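ABC transporter, periplasmic solute-binding protein (Rhizobium meliloti, PDB 4WED) probably binds a solute, perhaps a peptide or nickel complex, in the periplasm and delivers it to an ABC transporter. Local coordinates at residues N265-F279 with D486-H500. Numbering follows the deposited sequence.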
loop_
_atom_site.group_PDB
_atom_site.type_symbol
_atom_site.label_atom_id
_atom_site.label_comp_id
_atom_site.label_asym_id
_atom_site.label_seq_id
_atom_site.Cartn_x
_atom_site.Cartn_y
_atom_site.Cartn_z
ATOM N N ASN A 265 0.456 -10.562 -22.352
ATOM C CA ASN A 265 1.082 -10.805 -21.065
ATOM C C ASN A 265 0.398 -10.004 -19.982
ATOM O O ASN A 265 0.374 -8.772 -20.020
ATOM C CB ASN A 265 2.551 -10.416 -21.114
ATOM C CG ASN A 265 3.370 -11.388 -21.931
ATOM O OD1 ASN A 265 3.645 -12.500 -21.474
ATOM N ND2 ASN A 265 3.766 -10.983 -23.138
ATOM N N VAL A 266 -0.177 -10.719 -19.027
ATOM C CA VAL A 266 -0.890 -10.093 -17.941
ATOM C C VAL A 266 -0.288 -10.610 -16.664
ATOM O O VAL A 266 -0.132 -11.812 -16.448
ATOM C CB VAL A 266 -2.409 -10.294 -18.025
ATOM C CG1 VAL A 266 -3.105 -9.650 -16.849
ATOM C CG2 VAL A 266 -2.938 -9.638 -19.303
ATOM N N VAL A 267 0.076 -9.635 -15.846
ATOM C CA VAL A 267 0.958 -9.815 -14.777
ATOM C C VAL A 267 0.270 -9.299 -13.548
ATOM O O VAL A 267 -0.015 -8.116 -13.431
ATOM C CB VAL A 267 2.245 -9.040 -15.028
ATOM C CG1 VAL A 267 3.168 -9.099 -13.787
ATOM C CG2 VAL A 267 2.941 -9.632 -16.243
ATOM N N VAL A 268 0.065 -10.214 -12.619
ATOM C CA VAL A 268 -0.721 -10.005 -11.434
ATOM C C VAL A 268 0.213 -10.136 -10.257
ATOM O O VAL A 268 0.888 -11.150 -10.064
ATOM C CB VAL A 268 -1.837 -11.064 -11.257
ATOM C CG1 VAL A 268 -2.848 -10.578 -10.234
ATOM C CG2 VAL A 268 -2.524 -11.355 -12.580
ATOM N N ASP A 269 0.235 -9.079 -9.485
ATOM C CA ASP A 269 0.934 -9.025 -8.235
ATOM C C ASP A 269 -0.172 -9.307 -7.185
ATOM O O ASP A 269 -1.237 -8.660 -7.204
ATOM C CB ASP A 269 1.547 -7.619 -8.193
ATOM C CG ASP A 269 2.198 -7.259 -6.897
ATOM O OD1 ASP A 269 2.281 -8.109 -5.999
ATOM O OD2 ASP A 269 2.599 -6.053 -6.780
ATOM N N PRO A 270 0.043 -10.300 -6.290
ATOM C CA PRO A 270 -0.919 -10.565 -5.192
ATOM C C PRO A 270 -1.188 -9.359 -4.272
ATOM O O PRO A 270 -2.216 -9.331 -3.586
ATOM C CB PRO A 270 -0.257 -11.684 -4.387
ATOM C CG PRO A 270 0.783 -12.257 -5.264
ATOM C CD PRO A 270 1.218 -11.190 -6.220
ATOM N N GLY A 271 -0.274 -8.390 -4.238
ATOM C CA GLY A 271 -0.607 -7.095 -3.682
ATOM C C GLY A 271 -0.264 -6.923 -2.225
ATOM O O GLY A 271 0.341 -7.793 -1.624
ATOM N N ASN A 272 -0.668 -5.779 -1.665
ATOM C CA ASN A 272 -0.278 -5.381 -0.322
ATOM C C ASN A 272 -1.330 -4.631 0.499
ATOM O O ASN A 272 -1.044 -4.146 1.596
ATOM C CB ASN A 272 1.051 -4.599 -0.371
ATOM C CG ASN A 272 1.001 -3.389 -1.289
ATOM O OD1 ASN A 272 0.252 -2.452 -1.070
ATOM N ND2 ASN A 272 1.859 -3.374 -2.276
ATOM N N VAL A 273 -2.541 -4.614 -0.000
ATOM C CA VAL A 273 -3.733 -4.087 0.642
ATOM C C VAL A 273 -4.626 -5.325 0.879
ATOM O O VAL A 273 -4.741 -6.229 0.025
ATOM C CB VAL A 273 -4.522 -3.076 -0.277
ATOM C CG1 VAL A 273 -5.881 -2.693 0.295
ATOM C CG2 VAL A 273 -3.745 -1.782 -0.509
ATOM N N THR A 274 -5.251 -5.358 2.055
ATOM C CA THR A 274 -6.103 -6.457 2.426
ATOM C C THR A 274 -7.496 -5.934 2.603
ATOM O O THR A 274 -7.720 -4.868 3.212
ATOM C CB THR A 274 -5.623 -7.138 3.717
ATOM O OG1 THR A 274 -4.193 -7.357 3.623
ATOM C CG2 THR A 274 -6.379 -8.478 3.935
ATOM N N LEU A 275 -8.423 -6.663 2.019
ATOM C CA LEU A 275 -9.837 -6.463 2.301
ATOM C C LEU A 275 -10.174 -7.300 3.479
ATOM O O LEU A 275 -10.022 -8.497 3.423
ATOM C CB LEU A 275 -10.717 -6.899 1.134
ATOM C CG LEU A 275 -12.217 -6.795 1.385
ATOM C CD1 LEU A 275 -12.685 -5.369 1.272
ATOM C CD2 LEU A 275 -12.940 -7.626 0.355
ATOM N N VAL A 276 -10.677 -6.667 4.516
ATOM C CA VAL A 276 -10.847 -7.317 5.809
ATOM C C VAL A 276 -12.271 -7.087 6.204
ATOM O O VAL A 276 -12.786 -5.986 6.053
ATOM C CB VAL A 276 -9.935 -6.680 6.887
ATOM C CG1 VAL A 276 -10.041 -7.426 8.202
ATOM C CG2 VAL A 276 -8.494 -6.695 6.427
HETATM N N MSE A 277 -12.918 -8.115 6.707
HETATM C CA MSE A 277 -14.205 -7.903 7.286
HETATM C C MSE A 277 -14.047 -7.691 8.779
HETATM O O MSE A 277 -13.258 -8.360 9.451
HETATM C CB MSE A 277 -15.086 -9.069 6.997
HETATM C CG MSE A 277 -16.496 -8.643 7.356
HETATM SE SE MSE A 277 -17.692 -10.111 6.818
HETATM C CE MSE A 277 -17.073 -11.505 8.078
ATOM N N ALA A 278 -14.822 -6.734 9.272
ATOM C CA ALA A 278 -14.821 -6.301 10.638
ATOM C C ALA A 278 -16.078 -6.771 11.350
ATOM O O ALA A 278 -17.138 -6.936 10.740
ATOM C CB ALA A 278 -14.778 -4.783 10.685
ATOM N N PHE A 279 -15.944 -6.946 12.660
ATOM C CA PHE A 279 -17.005 -7.446 13.511
ATOM C C PHE A 279 -17.342 -6.349 14.464
ATOM O O PHE A 279 -16.439 -5.691 14.960
ATOM C CB PHE A 279 -16.488 -8.633 14.354
ATOM C CG PHE A 279 -16.203 -9.878 13.553
ATOM C CD1 PHE A 279 -17.236 -10.554 12.920
ATOM C CD2 PHE A 279 -14.913 -10.390 13.464
ATOM C CE1 PHE A 279 -16.981 -11.714 12.199
ATOM C CE2 PHE A 279 -14.645 -11.528 12.725
ATOM C CZ PHE A 279 -15.697 -12.201 12.086
ATOM N N ASP A 486 -10.144 -14.303 17.118
ATOM C CA ASP A 486 -10.963 -14.190 15.914
ATOM C C ASP A 486 -11.549 -12.792 15.844
ATOM O O ASP A 486 -12.745 -12.610 15.690
ATOM C CB ASP A 486 -12.062 -15.264 15.906
ATOM C CG ASP A 486 -11.501 -16.678 15.705
ATOM O OD1 ASP A 486 -11.121 -16.985 14.542
ATOM O OD2 ASP A 486 -11.465 -17.477 16.697
ATOM N N ALA A 487 -10.676 -11.804 15.994
ATOM C CA ALA A 487 -11.105 -10.431 16.184
ATOM C C ALA A 487 -11.403 -9.748 14.883
ATOM O O ALA A 487 -12.178 -8.778 14.866
ATOM C CB ALA A 487 -10.057 -9.655 16.916
ATOM N N ILE A 488 -10.797 -10.260 13.811
ATOM C CA ILE A 488 -10.991 -9.746 12.459
ATOM C C ILE A 488 -11.155 -10.899 11.481
ATOM O O ILE A 488 -10.802 -12.014 11.817
ATOM C CB ILE A 488 -9.792 -8.844 12.002
ATOM C CG1 ILE A 488 -8.452 -9.571 12.150
ATOM C CG2 ILE A 488 -9.770 -7.521 12.779
ATOM C CD1 ILE A 488 -7.348 -8.972 11.289
ATOM N N ALA A 489 -11.671 -10.635 10.272
ATOM C CA ALA A 489 -11.714 -11.675 9.195
ATOM C C ALA A 489 -11.117 -11.153 7.880
ATOM O O ALA A 489 -11.809 -10.560 7.114
ATOM C CB ALA A 489 -13.154 -12.196 8.985
ATOM N N PRO A 490 -9.800 -11.338 7.657
ATOM C CA PRO A 490 -9.212 -10.975 6.368
ATOM C C PRO A 490 -9.805 -11.823 5.268
ATOM O O PRO A 490 -10.032 -12.979 5.464
ATOM C CB PRO A 490 -7.725 -11.281 6.552
ATOM C CG PRO A 490 -7.500 -11.370 8.022
ATOM C CD PRO A 490 -8.789 -11.881 8.593
ATOM N N LEU A 491 -10.137 -11.230 4.135
ATOM C CA LEU A 491 -10.849 -11.966 3.099
ATOM C C LEU A 491 -9.917 -12.310 1.942
ATOM O O LEU A 491 -9.496 -13.439 1.818
ATOM C CB LEU A 491 -12.044 -11.137 2.665
ATOM C CG LEU A 491 -13.044 -10.899 3.792
ATOM C CD1 LEU A 491 -14.181 -10.057 3.257
ATOM C CD2 LEU A 491 -13.578 -12.237 4.271
ATOM N N VAL A 492 -9.496 -11.307 1.184
ATOM C CA VAL A 492 -8.556 -11.469 0.094
ATOM C C VAL A 492 -7.511 -10.324 0.105
ATOM O O VAL A 492 -7.749 -9.248 0.667
ATOM C CB VAL A 492 -9.269 -11.439 -1.253
ATOM C CG1 VAL A 492 -10.143 -12.682 -1.467
ATOM C CG2 VAL A 492 -10.097 -10.170 -1.361
ATOM N N TYR A 493 -6.361 -10.596 -0.506
ATOM C CA TYR A 493 -5.436 -9.577 -0.902
ATOM C C TYR A 493 -5.905 -9.014 -2.235
ATOM O O TYR A 493 -6.326 -9.742 -3.169
ATOM C CB TYR A 493 -4.011 -10.143 -0.959
ATOM C CG TYR A 493 -3.630 -10.840 0.350
ATOM C CD1 TYR A 493 -3.734 -10.165 1.545
ATOM C CD2 TYR A 493 -3.225 -12.171 0.383
ATOM C CE1 TYR A 493 -3.428 -10.770 2.740
ATOM C CE2 TYR A 493 -2.914 -12.811 1.588
ATOM C CZ TYR A 493 -3.026 -12.093 2.766
ATOM O OH TYR A 493 -2.738 -12.640 3.983
ATOM N N VAL A 494 -5.857 -7.703 -2.323
ATOM C CA VAL A 494 -6.340 -6.991 -3.510
ATOM C C VAL A 494 -5.237 -6.957 -4.575
ATOM O O VAL A 494 -4.242 -6.269 -4.412
ATOM C CB VAL A 494 -6.743 -5.565 -3.117
ATOM C CG1 VAL A 494 -7.176 -4.734 -4.322
ATOM C CG2 VAL A 494 -7.870 -5.600 -2.084
ATOM N N PRO A 495 -5.412 -7.684 -5.690
ATOM C CA PRO A 495 -4.278 -7.799 -6.606
ATOM C C PRO A 495 -4.057 -6.529 -7.426
ATOM O O PRO A 495 -4.934 -5.668 -7.512
ATOM C CB PRO A 495 -4.715 -8.924 -7.513
ATOM C CG PRO A 495 -6.180 -8.644 -7.673
ATOM C CD PRO A 495 -6.666 -8.070 -6.365
ATOM N N SER A 496 -2.865 -6.425 -8.000
ATOM C CA SER A 496 -2.476 -5.291 -8.824
ATOM C C SER A 496 -2.069 -5.839 -10.157
ATOM O O SER A 496 -1.201 -6.721 -10.259
ATOM C CB SER A 496 -1.293 -4.546 -8.202
ATOM O OG SER A 496 -1.053 -3.302 -8.849
ATOM N N ILE A 497 -2.704 -5.326 -11.184
ATOM C CA ILE A 497 -2.645 -5.957 -12.480
ATOM C C ILE A 497 -2.029 -5.028 -13.489
ATOM O O ILE A 497 -2.478 -3.896 -13.649
ATOM C CB ILE A 497 -4.036 -6.341 -12.940
ATOM C CG1 ILE A 497 -4.668 -7.267 -11.896
ATOM C CG2 ILE A 497 -3.987 -7.019 -14.317
ATOM C CD1 ILE A 497 -6.181 -7.293 -11.988
ATOM N N TRP A 498 -0.985 -5.531 -14.140
ATOM C CA TRP A 498 -0.303 -4.845 -15.230
ATOM C C TRP A 498 -0.400 -5.660 -16.491
ATOM O O TRP A 498 -0.543 -6.870 -16.429
ATOM C CB TRP A 498 1.158 -4.604 -14.861
ATOM C CG TRP A 498 1.339 -3.522 -13.829
ATOM C CD1 TRP A 498 1.119 -3.613 -12.485
ATOM C CD2 TRP A 498 1.757 -2.189 -14.074
ATOM N NE1 TRP A 498 1.366 -2.403 -11.869
ATOM C CE2 TRP A 498 1.759 -1.509 -12.830
ATOM C CE3 TRP A 498 2.104 -1.482 -15.228
ATOM C CZ2 TRP A 498 2.139 -0.172 -12.716
ATOM C CZ3 TRP A 498 2.467 -0.148 -15.117
ATOM C CH2 TRP A 498 2.491 0.491 -13.867
ATOM N N ALA A 499 -0.410 -5.002 -17.649
ATOM C CA ALA A 499 -0.169 -5.711 -18.895
ATOM C C ALA A 499 0.890 -4.995 -19.699
ATOM O O ALA A 499 0.968 -3.780 -19.652
ATOM C CB ALA A 499 -1.440 -5.878 -19.692
ATOM N N HIS A 500 1.722 -5.760 -20.404
ATOM C CA HIS A 500 2.689 -5.234 -21.357
ATOM C C HIS A 500 2.585 -5.911 -22.708
ATOM O O HIS A 500 1.899 -6.939 -22.891
ATOM C CB HIS A 500 4.131 -5.405 -20.859
ATOM C CG HIS A 500 4.549 -6.823 -20.584
ATOM N ND1 HIS A 500 4.863 -7.730 -21.582
ATOM C CD2 HIS A 500 4.743 -7.473 -19.415
ATOM C CE1 HIS A 500 5.206 -8.883 -21.031
ATOM N NE2 HIS A 500 5.157 -8.748 -19.714
HETATM O O HOH W 1 -4.515 -10.641 -4.514
HETATM O O HOH W 2 -2.257 -4.354 -3.421
HETATM O O HOH W 3 -13.335 -6.837 13.474
#
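Val267 and Trp498 pair in one antiparallel strand pair, Met277 and Ala489 in a second. The register shifts by two residues between them. These two antiparallel segments, running side by side, are consistent with the interlobe hinge of a family 5 solute-binding protein. The buried, tightly packed part is 274-279 against 488-493. Leu491 CD1 sits 4.0 Å from Leu275 CD2 and also touches Met277 CB. The selenomethionine chain of Met277 bends at its end (chi3 66°), and its CE rests on Ala489 CB. Phe279 CZ lies 4.0 Å from Ala489 CB. Helix 290-299 covers Met277 and Phe279. Thr274 OG1 meets the Tyr493 ring at its edge, but its hydrogen bond goes to Met320 O. The more open side is 265-269, with Asn265 exposed, against a buried 496-500. Trp498 N bonds to Val267 O at 2.9 Å, almost straight, yet the next rung outward, His500 N to Asn265 O, is weak. CG of His500 stands between its backbone N and carbonyl carbon (chi1 59°), and NE2 comes 4.2 Å from Val267 CG2. Shortening His500 to an alanine is likely to leave that methyl without this neighbour. At the bend, Asp269 OD1 closes an Asx turn, taking the N-H of Gly271 at 3.1 Å from above the carboxylate plane.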